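PDB 3LOM: geranyltranstransferase from Legionella pneumophila subsp. pneumophila, which probably builds farnesyl or geranylgeranyl diphosphate from shorter isoprenoid diphosphates with the help of magnesium, as enzymes of the FPP/GGPP synthase family do. Local coordinates for residues 78-81 / 82-85; 124-127 / 128-131; 147-150 / 151-155; 193-196 / 197-201. One frame throughout, in Å; residues are numbered along the deposited sequence.

Interaction 1. Residues 78-81 / 82-85; sequences ALEL and THCY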
loop_
_atom_site.group_PDB
_atom_site.type_symbol
_atom_site.label_atom_id
_atom_site.label_comp_id
_atom_site.label_asym_id
_atom_site.label_seq_id
_atom_site.Cartn_x
_atom_site.Cartn_y
_atom_site.Cartn_z
ATOM N N ALA A 78 -10.451 -6.986 -0.725
ATOM C CA ALA A 78 -9.036 -6.628 -0.787
ATOM C C ALA A 78 -8.514 -6.548 -2.216
ATOM O O ALA A 78 -7.760 -5.635 -2.556
ATOM C CB ALA A 78 -8.228 -7.606 0.007
ATOM N N LEU A 79 -8.935 -7.485 -3.057
ATOM C CA LEU A 79 -8.583 -7.447 -4.470
ATOM C C LEU A 79 -9.154 -6.280 -5.233
ATOM O O LEU A 79 -8.451 -5.685 -6.053
ATOM C CB LEU A 79 -9.014 -8.720 -5.167
ATOM C CG LEU A 79 -7.867 -9.599 -5.618
ATOM C CD1 LEU A 79 -8.460 -10.927 -5.859
ATOM C CD2 LEU A 79 -7.188 -9.076 -6.878
ATOM N N GLU A 80 -10.431 -5.972 -4.999
ATOM C CA GLU A 80 -11.054 -4.826 -5.652
ATOM C C GLU A 80 -10.464 -3.519 -5.182
ATOM O O GLU A 80 -10.256 -2.629 -5.995
ATOM C CB GLU A 80 -12.570 -4.795 -5.486
ATOM C CG GLU A 80 -13.338 -4.889 -6.801
ATOM C CD GLU A 80 -12.759 -4.055 -7.929
ATOM O OE1 GLU A 80 -12.295 -4.649 -8.931
ATOM O OE2 GLU A 80 -12.768 -2.814 -7.820
ATOM N N LEU A 81 -10.190 -3.416 -3.880
ATOM C CA LEU A 81 -9.530 -2.239 -3.314
ATOM C C LEU A 81 -8.159 -1.993 -3.951
ATOM O O LEU A 81 -7.847 -0.852 -4.317
ATOM C CB LEU A 81 -9.400 -2.351 -1.787
ATOM C CG LEU A 81 -10.633 -2.057 -0.922
ATOM C CD1 LEU A 81 -10.442 -2.622 0.473
ATOM C CD2 LEU A 81 -10.912 -0.567 -0.855
ATOM N N THR A 82 -7.364 -3.061 -4.098
ATOM C CA THR A 82 -6.056 -2.983 -4.778
ATOM C C THR A 82 -6.226 -2.587 -6.248
ATOM O O THR A 82 -5.612 -1.628 -6.698
ATOM C CB THR A 82 -5.224 -4.295 -4.644
ATOM O OG1 THR A 82 -5.049 -4.621 -3.255
ATOM C CG2 THR A 82 -3.840 -4.129 -5.287
ATOM N N HIS A 83 -7.094 -3.290 -6.971
ATOM C CA HIS A 83 -7.378 -2.961 -8.372
ATOM C C HIS A 83 -7.827 -1.512 -8.534
ATOM O O HIS A 83 -7.313 -0.802 -9.402
ATOM C CB HIS A 83 -8.428 -3.917 -8.945
ATOM C CG HIS A 83 -8.808 -3.630 -10.367
ATOM N ND1 HIS A 83 -7.881 -3.541 -11.384
ATOM C CD2 HIS A 83 -10.017 -3.438 -10.944
ATOM C CE1 HIS A 83 -8.503 -3.298 -12.525
ATOM N NE2 HIS A 83 -9.800 -3.230 -12.286
ATOM N N CYS A 84 -8.750 -1.076 -7.672
ATOM C CA CYS A 84 -9.318 0.271 -7.744
ATOM C C CYS A 84 -8.284 1.356 -7.493
ATOM O O CYS A 84 -8.231 2.325 -8.254
ATOM C CB CYS A 84 -10.518 0.443 -6.793
ATOM S SG CYS A 84 -11.404 2.012 -7.001
ATOM N N TYR A 85 -7.467 1.196 -6.448
ATOM C CA TYR A 85 -6.340 2.113 -6.202
ATOM C C TYR A 85 -5.476 2.300 -7.453
ATOM O O TYR A 85 -5.175 3.435 -7.842
ATOM C CB TYR A 85 -5.499 1.681 -4.980
ATOM C CG TYR A 85 -4.016 1.417 -5.243
ATOM C CD1 TYR A 85 -3.124 2.453 -5.552
ATOM C CD2 TYR A 85 -3.511 0.122 -5.174
ATOM C CE1 TYR A 85 -1.782 2.191 -5.806
ATOM C CE2 TYR A 85 -2.177 -0.147 -5.416
ATOM C CZ TYR A 85 -1.318 0.885 -5.727
ATOM O OH TYR A 85 0.007 0.603 -5.966
#
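Residues 78-85 form two continuous turns of regular alpha-helix in which the amides of T82, H83, C84 and Y85 bond to the carbonyls of A78, L79, E80 and L81, the shortest link being C84 N to E80 O at 2.7 Å. They belong to helix 69-91, a central helix of the all-alpha isoprenoid synthase fold, which leads into the first aspartate-rich motif of the family. T82 turns its hydroxyl back over the preceding turn: with OG1 anti to the carbonyl carbon (chi1 -56°), OG1 lies 3.0 Å from A78 O, the carbonyl that also accepts from T82 N. The T82 side chain itself touches A127 of helix 113-135 and L192 of helix 178-201.

On another face E80 and H83 stand side by side and point the same way. E80 OE1 approaches the imidazole at its edge, near the ring plane, 3.3 Å from H83 CD2, while the carboxylate as a whole stands almost perpendicular to the ring, at 84°. H83 also touches R54, and a phosphate ion, probably from the crystallisation liquor, lies next to it and may mark the place where related synthases bind a substrate diphosphate. The other carboxylate oxygen leans along the helix toward the following turn, where E80 OE2 meets C84 CB at 4.1 Å.

Interaction 2. Residues 124-127 / 128-131; sequences QALA and IEVL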
loop_
_atom_site.group_PDB
_atom_site.type_symbol
_atom_site.label_atom_id
_atom_site.label_comp_id
_atom_site.label_asym_id
_atom_site.label_seq_id
_atom_site.Cartn_x
_atom_site.Cartn_y
_atom_site.Cartn_z
ATOM N N GLN A 124 -4.877 1.122 -1.044
ATOM C CA GLN A 124 -3.810 0.119 -0.995
ATOM C C GLN A 124 -3.615 -0.384 0.426
ATOM O O GLN A 124 -3.632 -1.593 0.658
ATOM C CB GLN A 124 -2.474 0.626 -1.585
ATOM C CG GLN A 124 -1.282 -0.314 -1.255
ATOM C CD GLN A 124 -0.089 -0.227 -2.203
ATOM O OE1 GLN A 124 0.472 -1.261 -2.580
ATOM N NE2 GLN A 124 0.318 0.993 -2.575
ATOM N N ALA A 125 -3.458 0.549 1.366
ATOM C CA ALA A 125 -3.364 0.210 2.781
ATOM C C ALA A 125 -4.621 -0.498 3.315
ATOM O O ALA A 125 -4.504 -1.414 4.134
ATOM C CB ALA A 125 -3.056 1.443 3.603
ATOM N N LEU A 126 -5.807 -0.089 2.847
ATOM C CA LEU A 126 -7.064 -0.670 3.346
ATOM C C LEU A 126 -7.202 -2.146 2.996
ATOM O O LEU A 126 -7.560 -2.950 3.859
ATOM C CB LEU A 126 -8.310 0.109 2.889
ATOM C CG LEU A 126 -9.640 -0.384 3.503
ATOM C CD1 LEU A 126 -9.629 -0.324 5.036
ATOM C CD2 LEU A 126 -10.867 0.330 2.938
ATOM N N ALA A 127 -6.899 -2.482 1.743
ATOM C CA ALA A 127 -6.885 -3.860 1.253
ATOM C C ALA A 127 -6.120 -4.793 2.185
ATOM O O ALA A 127 -6.581 -5.894 2.477
ATOM C CB ALA A 127 -6.289 -3.905 -0.127
ATOM N N ILE A 128 -4.972 -4.320 2.668
ATOM C CA ILE A 128 -4.134 -5.054 3.612
ATOM C C ILE A 128 -4.734 -5.074 5.028
ATOM O O ILE A 128 -4.716 -6.122 5.677
ATOM C CB ILE A 128 -2.686 -4.506 3.590
ATOM C CG1 ILE A 128 -2.098 -4.686 2.190
ATOM C CG2 ILE A 128 -1.798 -5.195 4.622
ATOM C CD1 ILE A 128 -1.110 -3.612 1.804
ATOM N N GLU A 129 -5.273 -3.938 5.492
ATOM C CA GLU A 129 -5.986 -3.861 6.789
ATOM C C GLU A 129 -7.146 -4.851 6.866
ATOM O O GLU A 129 -7.251 -5.614 7.823
ATOM C CB GLU A 129 -6.496 -2.436 7.068
ATOM C CG GLU A 129 -7.094 -2.223 8.471
ATOM C CD GLU A 129 -7.009 -0.778 8.965
ATOM O OE1 GLU A 129 -7.118 -0.566 10.193
ATOM O OE2 GLU A 129 -6.823 0.147 8.149
ATOM N N VAL A 130 -7.993 -4.834 5.838
ATOM C CA VAL A 130 -9.130 -5.740 5.695
ATOM C C VAL A 130 -8.714 -7.217 5.746
ATOM O O VAL A 130 -9.367 -8.020 6.422
ATOM C CB VAL A 130 -9.916 -5.432 4.392
ATOM C CG1 VAL A 130 -11.001 -6.471 4.120
ATOM C CG2 VAL A 130 -10.529 -4.049 4.478
ATOM N N LEU A 131 -7.629 -7.565 5.049
ATOM C CA LEU A 131 -7.107 -8.932 5.077
ATOM C C LEU A 131 -6.691 -9.323 6.482
ATOM O O LEU A 131 -7.135 -10.341 6.991
ATOM C CB LEU A 131 -5.930 -9.115 4.119
ATOM C CG LEU A 131 -6.220 -9.170 2.620
ATOM C CD1 LEU A 131 -4.919 -9.094 1.843
ATOM C CD2 LEU A 131 -7.021 -10.395 2.217
#
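L126 lays its branched end against V130 one turn further on; the two side chains cross obliquely, and both CG and CD1 of L126 lie 3.9 Å from V130 CG2. This is a buried part of helix 113-135, a helix of the all-alpha isoprenoid synthase fold that also meets the second subunit. The CG2 methyl of V130, anti to the carbonyl carbon, folds back beside the amide to 3.2 Å from L126 O, the carbonyl of the turn before. That oxygen accepts the amide proton of V130 in a virtually straight bond, 2.8 Å from V130 N to L126 O with an angle of 179° at the hydrogen.

I128 and L131 also bend toward the preceding turn. With chi1 at -61°, I128 carries CG1 beside its backbone N, and CD1 ends 3.4 Å from Q124 O. L131 likewise sets CG beside its backbone N before its methyls reach I147 and T148 of helix 141-155, whereas L126 and V130 face L28 and L27 of helix 5-28. Across the dimer Q124 NE2 bonds to D121 O of the second subunit, and E129, whose chain is extended beyond CG, packs on V152 of that subunit. Within the helix, L131 brings CG to 3.3 Å from A127 O, the same carbonyl that L131 N reaches at 3.2 Å.

Interaction 3. Residues 147-150 / 151-155; sequences ITQV and LVNAS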
loop_
_atom_site.group_PDB
_atom_site.type_symbol
_atom_site.label_atom_id
_atom_site.label_comp_id
_atom_site.label_asym_id
_atom_site.label_seq_id
_atom_site.Cartn_x
_atom_site.Cartn_y
_atom_site.Cartn_z
ATOM N N ILE A 147 -1.728 -15.385 2.434
ATOM C CA ILE A 147 -2.757 -14.749 1.596
ATOM C C ILE A 147 -2.373 -13.298 1.265
ATOM O O ILE A 147 -2.492 -12.853 0.115
ATOM C CB ILE A 147 -4.164 -14.813 2.274
ATOM C CG1 ILE A 147 -4.762 -16.216 2.125
ATOM C CG2 ILE A 147 -5.140 -13.766 1.694
ATOM C CD1 ILE A 147 -5.821 -16.546 3.147
ATOM N N THR A 148 -1.882 -12.584 2.275
ATOM C CA THR A 148 -1.516 -11.176 2.132
ATOM C C THR A 148 -0.220 -11.044 1.319
ATOM O O THR A 148 -0.056 -10.079 0.560
ATOM C CB THR A 148 -1.404 -10.484 3.511
ATOM O OG1 THR A 148 -2.509 -10.876 4.333
ATOM C CG2 THR A 148 -1.409 -8.962 3.370
ATOM N N GLN A 149 0.668 -12.031 1.470
ATOM C CA GLN A 149 1.897 -12.155 0.674
ATOM C C GLN A 149 1.601 -12.192 -0.819
ATOM O O GLN A 149 2.221 -11.463 -1.591
ATOM C CB GLN A 149 2.662 -13.421 1.073
ATOM C CG GLN A 149 4.150 -13.408 0.744
ATOM C CD GLN A 149 5.011 -13.024 1.936
ATOM O OE1 GLN A 149 5.504 -11.898 2.020
ATOM N NE2 GLN A 149 5.194 -13.959 2.865
ATOM N N VAL A 150 0.644 -13.027 -1.215
ATOM C CA VAL A 150 0.233 -13.141 -2.618
ATOM C C VAL A 150 -0.159 -11.793 -3.260
ATOM O O VAL A 150 0.308 -11.474 -4.356
ATOM C CB VAL A 150 -0.907 -14.174 -2.786
ATOM C CG1 VAL A 150 -1.402 -14.210 -4.226
ATOM C CG2 VAL A 150 -0.447 -15.571 -2.348
ATOM N N LEU A 151 -0.990 -11.008 -2.564
ATOM C CA LEU A 151 -1.488 -9.727 -3.077
ATOM C C LEU A 151 -0.386 -8.684 -3.180
ATOM O O LEU A 151 -0.275 -7.969 -4.172
ATOM C CB LEU A 151 -2.615 -9.184 -2.181
ATOM C CG LEU A 151 -3.340 -7.894 -2.596
ATOM C CD1 LEU A 151 -4.107 -8.060 -3.904
ATOM C CD2 LEU A 151 -4.291 -7.459 -1.498
ATOM N N VAL A 152 0.421 -8.616 -2.134
ATOM C CA VAL A 152 1.485 -7.647 -2.013
ATOM C C VAL A 152 2.694 -7.944 -2.950
ATOM O O VAL A 152 3.356 -7.013 -3.433
ATOM C CB VAL A 152 1.817 -7.484 -0.503
ATOM C CG1 VAL A 152 3.277 -7.499 -0.227
ATOM C CG2 VAL A 152 1.167 -6.207 0.037
ATOM N N ASN A 153 2.944 -9.225 -3.243
ATOM C CA ASN A 153 3.940 -9.613 -4.252
ATOM C C ASN A 153 3.455 -9.264 -5.654
ATOM O O ASN A 153 4.241 -8.824 -6.492
ATOM C CB ASN A 153 4.276 -11.118 -4.194
ATOM C CG ASN A 153 5.131 -11.502 -2.983
ATOM O OD1 ASN A 153 5.297 -12.686 -2.687
ATOM N ND2 ASN A 153 5.674 -10.513 -2.288
ATOM N N ALA A 154 2.160 -9.452 -5.905
ATOM C CA ALA A 154 1.611 -9.221 -7.242
ATOM C C ALA A 154 1.426 -7.732 -7.529
ATOM O O ALA A 154 1.487 -7.306 -8.686
ATOM C CB ALA A 154 0.292 -9.969 -7.427
ATOM N N SER A 155 1.214 -6.949 -6.473
ATOM C CA SER A 155 0.857 -5.533 -6.608
ATOM C C SER A 155 2.074 -4.618 -6.560
ATOM O O SER A 155 2.023 -3.470 -7.012
ATOM C CB SER A 155 -0.119 -5.117 -5.504
ATOM O OG SER A 155 0.555 -5.062 -4.260
#
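V152 closes tightly on the T148 carbonyl, whereas the side chains of Q149 and N153 meet only loosely on a partly exposed flank. On the tight side V152 N bonds to T148 O, and V152 CB presses to 3.4 Å from that same oxygen. L151, by contrast, has CG anti to its backbone N (chi1 -176°) and projects from the helix into the buried interior, where it packs on L131 of helix 113-135. T148 is buried as well, its OG1 hydrogen-bonded to V144 O one turn earlier.

These turns are the last of helix 141-155. This helix of the all-alpha isoprenoid synthase fold packs against helices 113-135 and 178-201 and touches the second subunit. Near its end A154 sets CB 3.4 Å from V150 O, the acceptor of its amide, and S155 N makes a weak bond to L151 O.

On the partly exposed flank the side chains of Q149 and N153 approach at a slant, their amide planes only 18° apart. They touch through a single pair, Q149 CG and N153 OD1, 3.7 Å apart. N153 is nevertheless held closely to the Q149 carbonyl: N153 N bonds to Q149 O at 2.9 Å, and chi1 of -73° folds N153 CG back to 3.2 Å from that oxygen. E129 of the second subunit packs against N153, and L132 of that subunit against Q149.

Interaction 4. Residues 193-196 / 197-201; sequences ILAC and FEMVL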
loop_
_atom_site.group_PDB
_atom_site.type_symbol
_atom_site.label_atom_id
_atom_site.label_comp_id
_atom_site.label_asym_id
_atom_site.label_seq_id
_atom_site.Cartn_x
_atom_site.Cartn_y
_atom_site.Cartn_z
ATOM N N ILE A 193 -4.680 -10.709 -11.554
ATOM C CA ILE A 193 -5.686 -11.703 -11.954
ATOM C C ILE A 193 -5.352 -13.107 -11.430
ATOM O O ILE A 193 -6.237 -13.817 -10.936
ATOM C CB ILE A 193 -5.910 -11.698 -13.480
ATOM C CG1 ILE A 193 -6.670 -10.425 -13.870
ATOM C CG2 ILE A 193 -6.683 -12.935 -13.930
ATOM C CD1 ILE A 193 -6.546 -10.019 -15.321
ATOM N N LEU A 194 -4.072 -13.472 -11.503
ATOM C CA LEU A 194 -3.577 -14.742 -10.971
ATOM C C LEU A 194 -3.741 -14.815 -9.451
ATOM O O LEU A 194 -4.062 -15.879 -8.908
ATOM C CB LEU A 194 -2.105 -14.928 -11.351
ATOM C CG LEU A 194 -1.533 -16.311 -11.664
ATOM C CD1 LEU A 194 -2.442 -17.102 -12.601
ATOM C CD2 LEU A 194 -0.137 -16.152 -12.270
ATOM N N ALA A 195 -3.540 -13.678 -8.780
ATOM C CA ALA A 195 -3.740 -13.563 -7.331
ATOM C C ALA A 195 -5.151 -13.950 -6.834
ATOM O O ALA A 195 -5.289 -14.399 -5.699
ATOM C CB ALA A 195 -3.362 -12.175 -6.848
ATOM N N CYS A 196 -6.174 -13.796 -7.682
ATOM C CA CYS A 196 -7.546 -14.223 -7.353
ATOM C C CYS A 196 -7.594 -15.701 -7.022
ATOM O O CYS A 196 -8.202 -16.113 -6.036
ATOM C CB CYS A 196 -8.511 -13.965 -8.513
ATOM S SG CYS A 196 -8.624 -12.261 -9.054
ATOM N N PHE A 197 -6.923 -16.483 -7.858
ATOM C CA PHE A 197 -6.870 -17.922 -7.717
ATOM C C PHE A 197 -5.869 -18.314 -6.633
ATOM O O PHE A 197 -6.133 -19.216 -5.839
ATOM C CB PHE A 197 -6.546 -18.551 -9.072
ATOM C CG PHE A 197 -7.438 -18.064 -10.185
ATOM C CD1 PHE A 197 -8.650 -18.688 -10.442
ATOM C CD2 PHE A 197 -7.074 -16.966 -10.963
ATOM C CE1 PHE A 197 -9.484 -18.231 -11.460
ATOM C CE2 PHE A 197 -7.903 -16.497 -11.972
ATOM C CZ PHE A 197 -9.107 -17.133 -12.228
ATOM N N GLU A 198 -4.749 -17.602 -6.568
ATOM C CA GLU A 198 -3.692 -17.918 -5.600
ATOM C C GLU A 198 -4.046 -17.594 -4.146
ATOM O O GLU A 198 -3.669 -18.346 -3.243
ATOM C CB GLU A 198 -2.367 -17.245 -5.980
ATOM C CG GLU A 198 -1.725 -17.756 -7.267
ATOM C CD GLU A 198 -0.934 -19.049 -7.093
ATOM O OE1 GLU A 198 -0.741 -19.517 -5.946
ATOM O OE2 GLU A 198 -0.490 -19.594 -8.124
ATOM N N MET A 199 -4.750 -16.481 -3.918
ATOM C CA MET A 199 -5.225 -16.137 -2.565
ATOM C C MET A 199 -6.299 -17.128 -2.090
ATOM O O MET A 199 -6.339 -17.484 -0.912
ATOM C CB MET A 199 -5.732 -14.691 -2.486
ATOM C CG MET A 199 -4.631 -13.639 -2.320
ATOM S SD MET A 199 -5.190 -11.914 -2.275
ATOM C CE MET A 199 -5.847 -11.836 -3.862
ATOM N N VAL A 200 -7.142 -17.573 -3.024
ATOM C CA VAL A 200 -8.149 -18.607 -2.780
ATOM C C VAL A 200 -7.485 -19.945 -2.405
ATOM O O VAL A 200 -7.933 -20.626 -1.476
ATOM C CB VAL A 200 -9.135 -18.722 -3.998
ATOM C CG1 VAL A 200 -9.742 -20.111 -4.132
ATOM C CG2 VAL A 200 -10.244 -17.678 -3.890
ATOM N N LEU A 201 -6.396 -20.285 -3.099
ATOM C CA LEU A 201 -5.632 -21.513 -2.836
ATOM C C LEU A 201 -4.920 -21.517 -1.485
ATOM O O LEU A 201 -4.780 -22.567 -0.859
ATOM C CB LEU A 201 -4.623 -21.780 -3.956
ATOM C CG LEU A 201 -5.199 -22.367 -5.247
ATOM C CD1 LEU A 201 -4.214 -22.197 -6.390
ATOM C CD2 LEU A 201 -5.603 -23.838 -5.079
#
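F197 folds its ring back over the turn before it, filling the groove beside the I193 and L194 carbonyls in helix 178-201, one of the long helices of the all-alpha isoprenoid synthase fold. The torsion chi1 of -51° sets CG beside the backbone N and swings the ring toward the earlier residues rather than onward. CD2 and CE2 of F197 each come to 3.3 Å from I193 O, which meets the ring obliquely. L194 O lies at the ring edge, in plane, and C196 CB covers part of one face, 4.1 Å from F197 CD2. The I193 branch closes this seat, with its CG2 4.2 Å from F197 CE2.

A second bump is the end of M199. Its chain is extended as far as SD, and the bend at chi3 (-63°) returns CE over the A195 carbonyl, 3.2 Å from A195 O, with A195 CB alongside at 3.9 Å. The same helix face receives L79 of helix 69-91, whose side chain touches C196 and M199, while V150 of helix 141-155 packs on A195. F197 itself looks toward A61 of helix 53-64.

E198 lies on a partly exposed face. Its CG rests 3.4 Å from L194 O, the carbonyl that accepts from E198 N, before the chain bends away to a salt bridge between OE2 and R216 NE of helix 209-236. At the last turn V200 fits one branch against the backbone, CG2 standing 3.4 Å from C196 O.

All four contacts are local, each lying within one helix, so none closes a loop between distant parts of the chain and none encloses or crosses another; from the N terminus they follow in series on helices 69-91, 113-135, 141-155 and 178-201. In space the helices are brought together. Interaction 1 touches the other three, and interaction 3 does so too, lying against 124-131 on helix 113-135 and 193-201 on helix 178-201. Interactions 2 and 4 do not touch. Interactions 2 and 3 extend to the second subunit, interaction 1 reaches it through Y85 alone, and no other chain touches interaction 4, which joins this bundle to helices 53-64 and 209-236.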